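Local structure of sugar-binding transport ATP-binding protein (Pyrococcus horikoshii, 1V43) at residues A[232-236]-A[367-371]. The protein is thought to bind and hydrolyse ATP as the ATPase subunit of an ABC transporter that takes up sugars. Numbering follows the deposited sequence.
Sequences RPNSV and TEKAI
Ser235 and Lys369 form a single antiparallel bridge as a non-hydrogen-bonded pair, with their CA atoms 4.3 Å apart. The evidence is the two backbone bonds flanking them: Ala370 N donates to Asn234 O at 3.0 Å, and Val236 N donates to Glu368 O at 2.9 Å. The first is nearly straight at the hydrogen (175°), yet its donor sits above the acceptor's carbonyl plane, 62° out of it. The second is more bent at the hydrogen but arrives almost end-on to its carbonyl. Glu368 O also receives a CA-H...O contact from Ser235 CA at 3.2 Å.

Side chains add an apolar contact between Val236 and the stem of Glu368. Val236 CG2 lies 3.7 Å from Glu368 CB, the aliphatic stem crossing the valine at a slant. Glu368 CG is anti to its own carbonyl carbon (chi1 -69°), which keeps the stem at the valine while the extended chain runs on to the carboxylate. Val236 and Ala370 both also touch Phe363 of strand 361-364. Separately, Ala370 CB makes van der Waals contact with Pro233 O at 3.7 Å.

Within the segments, Ser235 OG donates to Asn234 OD1 at 3.2 Å, and Lys369 N donates to Thr367 OG1 (3.2 Å), an ST turn. From outside, Leu221 O accepts from Asn234 ND2, and the Gln222 amide holds Arg232 O and Asn234 N.

The bridge therefore joins the loop between helices 226-231 and 236-241 to the C-terminal tail beyond strand 361-364, which pairs with strand 283-288. Because Ser235 is the N-cap residue, the Val236 amide opens helix 236-241, and Glu368 O supplies it with an acceptor from the tail. The join thus rests on main-chain polarity, with side chains contributing only van der Waals contact across the segments.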
loop_
_atom_site.group_PDB
_atom_site.type_symbol
_atom_site.label_atom_id
_atom_site.label_comp_id
_atom_site.label_asym_id
_atom_site.label_seq_id
_atom_site.Cartn_x
_atom_site.Cartn_y
_atom_site.Cartn_z
ATOM N N ARG A 232 -8.669 8.067 -18.276
ATOM C CA ARG A 232 -8.263 9.141 -19.172
ATOM C C ARG A 232 -7.500 10.297 -18.533
ATOM O O ARG A 232 -7.968 11.428 -18.505
ATOM C CB ARG A 232 -9.495 9.655 -19.936
ATOM C CG ARG A 232 -10.005 8.649 -20.980
ATOM C CD ARG A 232 -11.365 9.020 -21.561
ATOM N NE ARG A 232 -12.457 8.738 -20.629
ATOM C CZ ARG A 232 -12.917 7.520 -20.342
ATOM N NH1 ARG A 232 -12.390 6.443 -20.918
ATOM N NH2 ARG A 232 -13.900 7.377 -19.463
ATOM N N PRO A 233 -6.304 10.017 -17.995
ATOM C CA PRO A 233 -5.522 11.092 -17.379
ATOM C C PRO A 233 -5.167 12.085 -18.492
ATOM O O PRO A 233 -4.735 11.670 -19.564
ATOM C CB PRO A 233 -4.293 10.358 -16.859
ATOM C CG PRO A 233 -4.104 9.276 -17.897
ATOM C CD PRO A 233 -5.525 8.769 -18.075
ATOM N N ASN A 234 -5.348 13.382 -18.263
ATOM C CA ASN A 234 -5.035 14.332 -19.321
ATOM C C ASN A 234 -3.556 14.717 -19.385
ATOM O O ASN A 234 -3.184 15.627 -20.121
ATOM C CB ASN A 234 -5.881 15.592 -19.182
ATOM C CG ASN A 234 -5.584 16.346 -17.916
ATOM O OD1 ASN A 234 -4.467 16.301 -17.398
ATOM N ND2 ASN A 234 -6.577 17.061 -17.414
ATOM N N SER A 235 -2.712 14.020 -18.625
ATOM C CA SER A 235 -1.282 14.322 -18.624
ATOM C C SER A 235 -0.450 13.229 -17.954
ATOM O O SER A 235 -0.985 12.344 -17.290
ATOM C CB SER A 235 -1.037 15.646 -17.910
ATOM O OG SER A 235 -1.503 15.564 -16.575
ATOM N N VAL A 236 0.864 13.295 -18.132
ATOM C CA VAL A 236 1.758 12.311 -17.531
ATOM C C VAL A 236 1.639 12.343 -16.005
ATOM O O VAL A 236 1.504 11.293 -15.368
ATOM C CB VAL A 236 3.231 12.569 -17.923
ATOM C CG1 VAL A 236 4.146 11.602 -17.183
ATOM C CG2 VAL A 236 3.404 12.404 -19.426
ATOM N N THR A 367 5.014 19.202 -23.367
ATOM C CA THR A 367 3.967 19.655 -22.449
ATOM C C THR A 367 3.490 18.525 -21.516
ATOM O O THR A 367 2.963 18.786 -20.436
ATOM C CB THR A 367 2.750 20.208 -23.223
ATOM O OG1 THR A 367 2.049 19.127 -23.847
ATOM C CG2 THR A 367 3.201 21.184 -24.315
ATOM N N GLU A 368 3.704 17.279 -21.939
ATOM C CA GLU A 368 3.301 16.086 -21.191
ATOM C C GLU A 368 1.788 15.936 -21.147
ATOM O O GLU A 368 1.247 15.227 -20.298
ATOM C CB GLU A 368 3.876 16.089 -19.761
ATOM C CG GLU A 368 5.394 15.909 -19.712
ATOM C CD GLU A 368 5.942 15.632 -18.324
ATOM O OE1 GLU A 368 5.366 16.128 -17.332
ATOM O OE2 GLU A 368 6.973 14.929 -18.223
ATOM N N LYS A 369 1.110 16.607 -22.073
ATOM C CA LYS A 369 -0.340 16.541 -22.153
ATOM C C LYS A 369 -0.741 15.401 -23.060
ATOM O O LYS A 369 -0.071 15.112 -24.059
ATOM C CB LYS A 369 -0.919 17.861 -22.668
ATOM C CG LYS A 369 -0.612 19.030 -21.733
ATOM C CD LYS A 369 -1.507 20.225 -21.975
ATOM C CE LYS A 369 -1.217 21.317 -20.957
ATOM N NZ LYS A 369 -2.205 22.430 -21.028
ATOM N N ALA A 370 -1.837 14.747 -22.697
ATOM C CA ALA A 370 -2.333 13.617 -23.452
ATOM C C ALA A 370 -2.686 13.937 -24.900
ATOM O O ALA A 370 -3.244 14.996 -25.215
ATOM C CB ALA A 370 -3.543 13.015 -22.746
ATOM N N ILE A 371 -2.336 12.999 -25.772
ATOM C CA ILE A 371 -2.622 13.074 -27.196
ATOM C C ILE A 371 -3.446 11.811 -27.388
ATOM O O ILE A 371 -4.438 11.792 -28.116
ATOM C CB ILE A 371 -1.349 12.940 -28.041
ATOM C CG1 ILE A 371 -0.298 13.947 -27.586
ATOM C CG2 ILE A 371 -1.680 13.155 -29.501
ATOM C CD1 ILE A 371 1.065 13.693 -28.182
#